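Local coordinates for protein 2'-deoxycytidine 5'-triphosphate deaminase (Agrobacterium tumefaciens, PDB 2R9Q) that probably deaminates dCTP hydrolytically at its exocyclic amino group, giving dUTP and ammonia, at residues V85-C90 with T152-V157; L119-R124 with L146-R151. All blocks are in the same frame, centred on the assembly; numbering follows the deposited sequence.

Interaction 1: residues V85-C90 with T152-V157; sequences VLETGC and TFPIVV
L86 and I155 exchange both of their backbone hydrogen bonds, forming the hydrogen-bonded pair of a short antiparallel beta bridge between strands 84-86 and 155-157 in the dUTPase-like N-terminal domain. L86 N reaches I155 O at 2.9 Å, while I155 N returns to L86 O at 3.1 Å with an N-H...O angle of 167°. One residue earlier, V85 faces V156 as a non-hydrogen-bonded pair, and the CA of V85 lends a CA-H...O contact to I155 O at 3.2 Å, so that this carbonyl is approached by an N-H and a C-H of consecutive residues.

The L86 side chain makes two of the three apolar side-chain contacts across the pair. Its CB lies 4.1 Å from I155 CG1. With CG anti to the carbonyl carbon (chi1 -49°) the chain runs on to V157: CG approaches V157 CG2, and CD1 closes to 3.7 Å of the same V157 CG2 methyl, with V157 CG1 slightly farther off. The two side chains cross at about a right angle. On the same side of the sheet as I155, L86 also packs on I148 and P150 of strand 143-150.

Past the strand, E87 to C90 form a type II turn with G89 at positive phi. The E87 chain, bent at chi2 (-73°), brings OE1 3.6 Å from P154 CB, while OE2 forms a salt bridge with R53 of the second subunit. T88, by contrast, turns a methyl on the opposing backbone: its CG2 lies 3.6 Å from each of T152 O, F153 C and P154 N, and 4.0 Å from P154 CD.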
ATOM      1  N   VAL B  85       7.213 -18.046  12.374  1.00 54.53           N
ATOM      2  CA  VAL B  85       6.647 -16.752  12.071  1.00 53.87           C
ATOM      3  C   VAL B  85       5.781 -16.819  10.812  1.00 51.78           C
ATOM      4  O   VAL B  85       6.202 -17.247   9.759  1.00 50.20           O
ATOM      5  CB  VAL B  85       7.721 -15.668  11.826  1.00 54.66           C
ATOM      6  CG1 VAL B  85       7.093 -14.255  11.697  1.00 51.91           C
ATOM      7  CG2 VAL B  85       8.788 -15.748  12.865  1.00 56.67           C
ATOM      8  N   LEU B  86       4.559 -16.350  10.974  1.00 51.11           N
ATOM      9  CA  LEU B  86       3.641 -16.134   9.902  1.00 50.30           C
ATOM     10  C   LEU B  86       3.635 -14.624   9.592  1.00 49.85           C
ATOM     11  O   LEU B  86       3.405 -13.779  10.452  1.00 48.25           O
ATOM     12  CB  LEU B  86       2.262 -16.725  10.266  1.00 50.01           C
ATOM     13  CG  LEU B  86       2.178 -18.172  10.805  1.00 48.92           C
ATOM     14  CD1 LEU B  86       0.710 -18.575  11.096  1.00 48.00           C
ATOM     15  CD2 LEU B  86       2.903 -19.265   9.981  1.00 44.88           C
ATOM     16  N   GLU B  87       3.956 -14.299   8.352  1.00 49.81           N
ATOM     17  CA  GLU B  87       4.077 -12.921   7.926  1.00 50.62           C
ATOM     18  C   GLU B  87       2.738 -12.357   7.403  1.00 50.29           C
ATOM     19  O   GLU B  87       1.845 -13.102   6.946  1.00 49.26           O
ATOM     20  CB  GLU B  87       5.197 -12.762   6.878  1.00 50.84           C
ATOM     21  CG  GLU B  87       6.549 -13.293   7.335  1.00 51.59           C
ATOM     22  CD  GLU B  87       7.269 -12.450   8.372  1.00 52.99           C
ATOM     23  OE1 GLU B  87       6.786 -11.360   8.747  1.00 53.54           O
ATOM     24  OE2 GLU B  87       8.360 -12.886   8.814  1.00 55.86           O
ATOM     25  N   THR B  88       2.606 -11.040   7.513  1.00 50.28           N
ATOM     26  CA  THR B  88       1.418 -10.349   7.043  1.00 51.14           C
ATOM     27  C   THR B  88       1.284 -10.498   5.520  1.00 51.55           C
ATOM     28  O   THR B  88       2.264 -10.570   4.801  1.00 51.24           O
ATOM     29  CB  THR B  88       1.372  -8.874   7.467  1.00 50.86           C
ATOM     30  OG1 THR B  88       2.369  -8.154   6.758  1.00 50.77           O
ATOM     31  CG2 THR B  88       1.581  -8.719   8.959  1.00 50.15           C
ATOM     32  N   GLY B  89       0.054 -10.630   5.061  1.00 52.12           N
ATOM     33  CA  GLY B  89      -0.239 -10.739   3.638  1.00 52.22           C
ATOM     34  C   GLY B  89      -0.039 -12.129   3.094  1.00 52.41           C
ATOM     35  O   GLY B  89      -0.176 -12.347   1.900  1.00 53.05           O
ATOM     36  N   CYS B  90       0.315 -13.070   3.956  1.00 52.94           N
ATOM     37  CA  CYS B  90       0.672 -14.439   3.549  1.00 52.82           C
ATOM     38  C   CYS B  90      -0.370 -15.372   4.067  1.00 51.07           C
ATOM     39  O   CYS B  90      -0.934 -15.102   5.103  1.00 49.63           O
ATOM     40  CB  CYS B  90       2.056 -14.848   4.071  1.00 52.78           C
ATOM     41  SG  CYS B  90       3.381 -13.914   3.345  1.00 56.33           S
ATOM     42  N   THR B 152      -2.042  -7.266  10.216  1.00 52.34           N
ATOM     43  CA  THR B 152      -1.277  -6.111  10.699  1.00 52.35           C
ATOM     44  C   THR B 152       0.016  -6.480  11.364  1.00 51.60           C
ATOM     45  O   THR B 152       1.001  -5.851  11.113  1.00 51.46           O
ATOM     46  CB  THR B 152      -2.082  -5.249  11.673  1.00 52.13           C
ATOM     47  OG1 THR B 152      -3.294  -4.851  11.039  1.00 52.01           O
ATOM     48  CG2 THR B 152      -1.280  -3.988  12.134  1.00 52.51           C
ATOM     49  N   PHE B 153      -0.022  -7.457  12.268  1.00 52.08           N
ATOM     50  CA  PHE B 153       1.151  -7.885  12.999  1.00 51.41           C
ATOM     51  C   PHE B 153       1.626  -9.224  12.508  1.00 50.99           C
ATOM     52  O   PHE B 153       0.827 -10.174  12.375  1.00 49.91           O
ATOM     53  CB  PHE B 153       0.904  -8.010  14.535  1.00 52.04           C
ATOM     54  CG  PHE B 153       0.177  -6.847  15.152  1.00 50.20           C
ATOM     55  CD1 PHE B 153       0.771  -5.635  15.271  1.00 51.39           C
ATOM     56  CD2 PHE B 153      -1.085  -7.001  15.666  1.00 52.57           C
ATOM     57  CE1 PHE B 153       0.106  -4.597  15.814  1.00 49.45           C
ATOM     58  CE2 PHE B 153      -1.746  -5.960  16.199  1.00 51.51           C
ATOM     59  CZ  PHE B 153      -1.141  -4.761  16.269  1.00 51.58           C
ATOM     60  N   PRO B 154       2.945  -9.338  12.278  1.00 51.15           N
ATOM     61  CA  PRO B 154       3.447 -10.683  12.087  1.00 50.99           C
ATOM     62  C   PRO B 154       3.379 -11.461  13.413  1.00 50.32           C
ATOM     63  O   PRO B 154       3.508 -10.871  14.515  1.00 50.09           O
ATOM     64  CB  PRO B 154       4.863 -10.440  11.620  1.00 52.15           C
ATOM     65  CG  PRO B 154       5.254  -9.106  12.239  1.00 51.11           C
ATOM     66  CD  PRO B 154       4.011  -8.321  12.157  1.00 51.26           C
ATOM     67  N   ILE B 155       3.127 -12.752  13.322  1.00 49.77           N
ATOM     68  CA  ILE B 155       2.865 -13.564  14.509  1.00 49.04           C
ATOM     69  C   ILE B 155       3.752 -14.780  14.590  1.00 49.74           C
ATOM     70  O   ILE B 155       4.244 -15.246  13.590  1.00 48.20           O
ATOM     71  CB  ILE B 155       1.380 -13.904  14.670  1.00 48.51           C
ATOM     72  CG1 ILE B 155       0.860 -14.793  13.541  1.00 49.44           C
ATOM     73  CG2 ILE B 155       0.550 -12.617  14.845  1.00 46.20           C
ATOM     74  CD1 ILE B 155      -0.473 -15.493  13.846  1.00 46.34           C
ATOM     75  N   VAL B 156       4.006 -15.255  15.807  1.00 51.39           N
ATOM     76  CA  VAL B 156       4.603 -16.584  15.998  1.00 53.13           C
ATOM     77  C   VAL B 156       3.578 -17.567  16.580  1.00 52.02           C
ATOM     78  O   VAL B 156       2.886 -17.262  17.554  1.00 52.41           O
ATOM     79  CB  VAL B 156       6.011 -16.586  16.765  1.00 53.26           C
ATOM     80  CG1 VAL B 156       6.149 -15.391  17.669  1.00 56.57           C
ATOM     81  CG2 VAL B 156       6.222 -17.881  17.546  1.00 54.88           C
ATOM     82  N   VAL B 157       3.504 -18.728  15.935  1.00 51.22           N
ATOM     83  CA  VAL B 157       2.614 -19.838  16.286  1.00 51.16           C
ATOM     84  C   VAL B 157       3.374 -21.143  16.360  1.00 51.99           C
ATOM     85  O   VAL B 157       4.462 -21.272  15.827  1.00 52.51           O
ATOM     86  CB  VAL B 157       1.391 -19.993  15.300  1.00 50.77           C
ATOM     87  CG1 VAL B 157       0.659 -18.663  15.151  1.00 49.05           C
ATOM     88  CG2 VAL B 157       1.802 -20.619  13.937  1.00 45.27           C
TER

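Interaction 2: residues L119-R124 with L146-R151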
ATOM      1  N   LEU B 119      -5.366  -8.973  17.322  1.00 52.35           N
ATOM      2  CA  LEU B 119      -4.120  -8.999  16.616  1.00 51.65           C
ATOM      3  C   LEU B 119      -4.344  -8.968  15.123  1.00 51.08           C
ATOM      4  O   LEU B 119      -3.399  -9.182  14.370  1.00 51.23           O
ATOM      5  CB  LEU B 119      -3.328 -10.243  16.964  1.00 52.50           C
ATOM      6  CG  LEU B 119      -2.391 -10.298  18.169  1.00 51.55           C
ATOM      7  CD1 LEU B 119      -2.854  -9.448  19.312  1.00 54.35           C
ATOM      8  CD2 LEU B 119      -2.219 -11.758  18.599  1.00 47.48           C
ATOM      9  N   ASP B 120      -5.588  -8.744  14.711  1.00 50.30           N
ATOM     10  CA  ASP B 120      -5.964  -8.590  13.303  1.00 50.60           C
ATOM     11  C   ASP B 120      -5.524  -9.785  12.448  1.00 49.79           C
ATOM     12  O   ASP B 120      -4.979  -9.598  11.367  1.00 48.76           O
ATOM     13  CB  ASP B 120      -5.366  -7.267  12.776  1.00 50.99           C
ATOM     14  CG  ASP B 120      -6.052  -6.716  11.526  1.00 52.19           C
ATOM     15  OD1 ASP B 120      -7.278  -6.888  11.283  1.00 53.07           O
ATOM     16  OD2 ASP B 120      -5.322  -6.044  10.790  1.00 54.17           O
ATOM     17  N   ILE B 121      -5.745 -11.000  12.953  1.00 49.34           N
ATOM     18  CA  ILE B 121      -5.370 -12.228  12.236  1.00 48.53           C
ATOM     19  C   ILE B 121      -6.617 -12.784  11.571  1.00 48.86           C
ATOM     20  O   ILE B 121      -7.561 -13.125  12.240  1.00 48.26           O
ATOM     21  CB  ILE B 121      -4.727 -13.323  13.119  1.00 47.93           C
ATOM     22  CG1 ILE B 121      -3.556 -12.748  13.938  1.00 47.95           C
ATOM     23  CG2 ILE B 121      -4.298 -14.520  12.240  1.00 43.88           C
ATOM     24  CD1 ILE B 121      -3.114 -13.580  15.215  1.00 46.17           C
ATOM     25  N   PHE B 122      -6.610 -12.799  10.243  1.00 49.92           N
ATOM     26  CA  PHE B 122      -7.650 -13.434   9.447  1.00 50.73           C
ATOM     27  C   PHE B 122      -7.521 -14.937   9.572  1.00 50.69           C
ATOM     28  O   PHE B 122      -6.445 -15.488   9.401  1.00 49.99           O
ATOM     29  CB  PHE B 122      -7.531 -12.944   8.007  1.00 51.71           C
ATOM     30  CG  PHE B 122      -8.327 -13.693   7.012  1.00 52.13           C
ATOM     31  CD1 PHE B 122      -9.485 -13.121   6.465  1.00 53.47           C
ATOM     32  CD2 PHE B 122      -7.915 -14.930   6.567  1.00 54.25           C
ATOM     33  CE1 PHE B 122     -10.213 -13.785   5.540  1.00 55.01           C
ATOM     34  CE2 PHE B 122      -8.646 -15.611   5.600  1.00 55.89           C
ATOM     35  CZ  PHE B 122      -9.809 -15.025   5.094  1.00 54.58           C
ATOM     36  N   THR B 123      -8.633 -15.589   9.888  1.00 51.73           N
ATOM     37  CA  THR B 123      -8.724 -17.042  10.002  1.00 52.79           C
ATOM     38  C   THR B 123     -10.049 -17.578   9.426  1.00 53.53           C
ATOM     39  O   THR B 123     -11.060 -16.892   9.430  1.00 53.59           O
ATOM     40  CB  THR B 123      -8.531 -17.565  11.492  1.00 52.51           C
ATOM     41  OG1 THR B 123      -9.610 -17.138  12.321  1.00 51.34           O
ATOM     42  CG2 THR B 123      -7.216 -17.086  12.092  1.00 52.05           C
ATOM     43  N   ARG B 124      -9.992 -18.804   8.916  1.00 54.22           N
ATOM     44  CA  ARG B 124     -11.130 -19.566   8.417  1.00 55.05           C
ATOM     45  C   ARG B 124     -10.917 -21.040   8.759  1.00 55.22           C
ATOM     46  O   ARG B 124      -9.901 -21.619   8.410  1.00 53.56           O
ATOM     47  CB  ARG B 124     -11.228 -19.474   6.890  1.00 55.61           C
ATOM     48  CG  ARG B 124     -11.450 -18.111   6.343  1.00 56.60           C
ATOM     49  CD  ARG B 124     -12.830 -17.645   6.601  1.00 58.71           C
ATOM     50  NE  ARG B 124     -13.118 -16.416   5.863  1.00 58.63           N
ATOM     51  CZ  ARG B 124     -12.995 -15.195   6.366  1.00 62.11           C
ATOM     52  NH1 ARG B 124     -12.563 -14.996   7.611  1.00 64.60           N
ATOM     53  NH2 ARG B 124     -13.293 -14.157   5.613  1.00 64.40           N
ATOM     54  N   LEU B 146      -7.245 -24.921   9.798  1.00 55.87           N
ATOM     55  CA  LEU B 146      -7.309 -23.452   9.949  1.00 55.20           C
ATOM     56  C   LEU B 146      -6.471 -22.743   8.881  1.00 54.38           C
ATOM     57  O   LEU B 146      -5.280 -22.957   8.746  1.00 53.95           O
ATOM     58  CB  LEU B 146      -6.935 -22.973  11.354  1.00 54.63           C
ATOM     59  CG  LEU B 146      -7.358 -21.562  11.785  1.00 54.54           C
ATOM     60  CD1 LEU B 146      -8.861 -21.419  11.829  1.00 50.77           C
ATOM     61  CD2 LEU B 146      -6.746 -21.127  13.120  1.00 54.47           C
ATOM     62  N   GLU B 147      -7.144 -21.934   8.085  1.00 53.92           N
ATOM     63  CA  GLU B 147      -6.495 -20.948   7.248  1.00 53.79           C
ATOM     64  C   GLU B 147      -6.127 -19.706   8.072  1.00 52.15           C
ATOM     65  O   GLU B 147      -6.969 -19.163   8.784  1.00 50.93           O
ATOM     66  CB  GLU B 147      -7.426 -20.575   6.140  1.00 54.54           C
ATOM     67  CG  GLU B 147      -6.816 -19.879   4.976  1.00 57.98           C
ATOM     68  CD  GLU B 147      -7.804 -19.844   3.785  1.00 63.34           C
ATOM     69  OE1 GLU B 147      -8.638 -18.898   3.727  1.00 63.64           O
ATOM     70  OE2 GLU B 147      -7.745 -20.777   2.926  1.00 66.23           O
ATOM     71  N   ILE B 148      -4.865 -19.284   7.984  1.00 50.46           N
ATOM     72  CA  ILE B 148      -4.356 -18.156   8.744  1.00 49.46           C
ATOM     73  C   ILE B 148      -3.668 -17.182   7.825  1.00 48.81           C
ATOM     74  O   ILE B 148      -2.715 -17.520   7.126  1.00 47.07           O
ATOM     75  CB  ILE B 148      -3.332 -18.540   9.894  1.00 49.50           C
ATOM     76  CG1 ILE B 148      -3.826 -19.651  10.805  1.00 49.40           C
ATOM     77  CG2 ILE B 148      -2.963 -17.298  10.763  1.00 50.44           C
ATOM     78  CD1 ILE B 148      -2.747 -20.288  11.695  1.00 47.04           C
ATOM     79  N   SER B 149      -4.140 -15.949   7.876  1.00 48.89           N
ATOM     80  CA  SER B 149      -3.441 -14.815   7.280  1.00 49.92           C
ATOM     81  C   SER B 149      -3.358 -13.621   8.232  1.00 50.43           C
ATOM     82  O   SER B 149      -4.361 -12.939   8.475  1.00 50.74           O
ATOM     83  CB  SER B 149      -4.103 -14.383   5.972  1.00 49.95           C
ATOM     84  OG  SER B 149      -3.224 -13.531   5.293  1.00 48.95           O
ATOM     85  N   PRO B 150      -2.169 -13.360   8.779  1.00 51.47           N
ATOM     86  CA  PRO B 150      -1.967 -12.144   9.595  1.00 52.52           C
ATOM     87  C   PRO B 150      -2.122 -10.882   8.751  1.00 51.83           C
ATOM     88  O   PRO B 150      -1.639 -10.840   7.661  1.00 51.26           O
ATOM     89  CB  PRO B 150      -0.524 -12.295  10.086  1.00 51.64           C
ATOM     90  CG  PRO B 150      -0.213 -13.744   9.896  1.00 51.96           C
ATOM     91  CD  PRO B 150      -0.928 -14.142   8.698  1.00 52.41           C
ATOM     92  N   ARG B 151      -2.796  -9.873   9.254  1.00 52.45           N
ATOM     93  CA  ARG B 151      -3.028  -8.695   8.469  1.00 53.15           C
ATOM     94  C   ARG B 151      -2.157  -7.515   8.912  1.00 52.65           C
ATOM     95  O   ARG B 151      -1.633  -6.811   8.088  1.00 51.57           O
ATOM     96  CB  ARG B 151      -4.506  -8.354   8.541  1.00 54.39           C
ATOM     97  CG  ARG B 151      -5.291  -8.459   7.301  1.00 59.94           C
ATOM     98  CD  ARG B 151      -5.836  -9.829   6.952  1.00 61.86           C
ATOM     99  NE  ARG B 151      -5.030 -10.655   6.037  1.00 65.52           N
ATOM    100  CZ  ARG B 151      -4.226 -10.270   5.025  1.00 67.17           C
ATOM    101  NH1 ARG B 151      -4.053  -8.999   4.655  1.00 69.06           N
ATOM    102  NH2 ARG B 151      -3.587 -11.214   4.333  1.00 64.82           N
TER
HETATM  103  O   HOH W   1      -1.951  -9.562  12.199  1.00 18.37           O
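F122 and S149 are joined by two backbone hydrogen bonds, as are R124 and E147, making these the hydrogen-bonded pairs of antiparallel strands 121-124 and 146-150, whose directions differ by 167°. The straightest bond runs from S149 N to F122 O (2.8 Å, 172°); its mate, F122 N to S149 O, is more bent (2.9 Å, 136°). Beyond the strand pairing, R151 N donates to D120 O at 3.1 Å.

Among the apolar contacts, I121 and I148 lie side by side and press their CG2 methyls together at 3.4 Å, a tight fit. T123 CB meets L146 CD1.

F122, R124, E147 and S149 share the other face. E147 OE1 comes to the edge of the F122 ring, 3.8 Å from CE2, with carboxylate and ring nearly coplanar, and is also hydrogen-bonded by S57. Past the strand ends, the doubly bent R151 chain passes its CD beside F122 CB, and D120 OD2 sits 3.3 Å from R151 CB, yet D120 OD2 forms a salt bridge with R318. V322 of the third subunit packs on F122, S149 and R151.

Strand 143-150 is thus flanked by 121-127 and, through backbone bonds to Y92 and V94, by 91-101, the curled antiparallel sheet arrangement of the dUTPase-like fold.

How the interactions relate
The two contacts lie about 8 Å apart between centres, within one dUTPase-like N-terminal domain, and interaction 2 is nested along the chain inside the loop closed by interaction 1. Strand 143-150 of interaction 2 leads directly into strand 155-157 of interaction 1, carrying the chain from a larger antiparallel sheet into a small three-stranded one. At the junction S149 OG probably bonds to C90 O at 2.8 Å, and T152 OG1 approaches D120 OD2 at a doubtfully short 2.4 Å. Interaction 1 borders the second subunit and interaction 2 the third, so the two contacts lie beside different neighbours in the four-chain assembly.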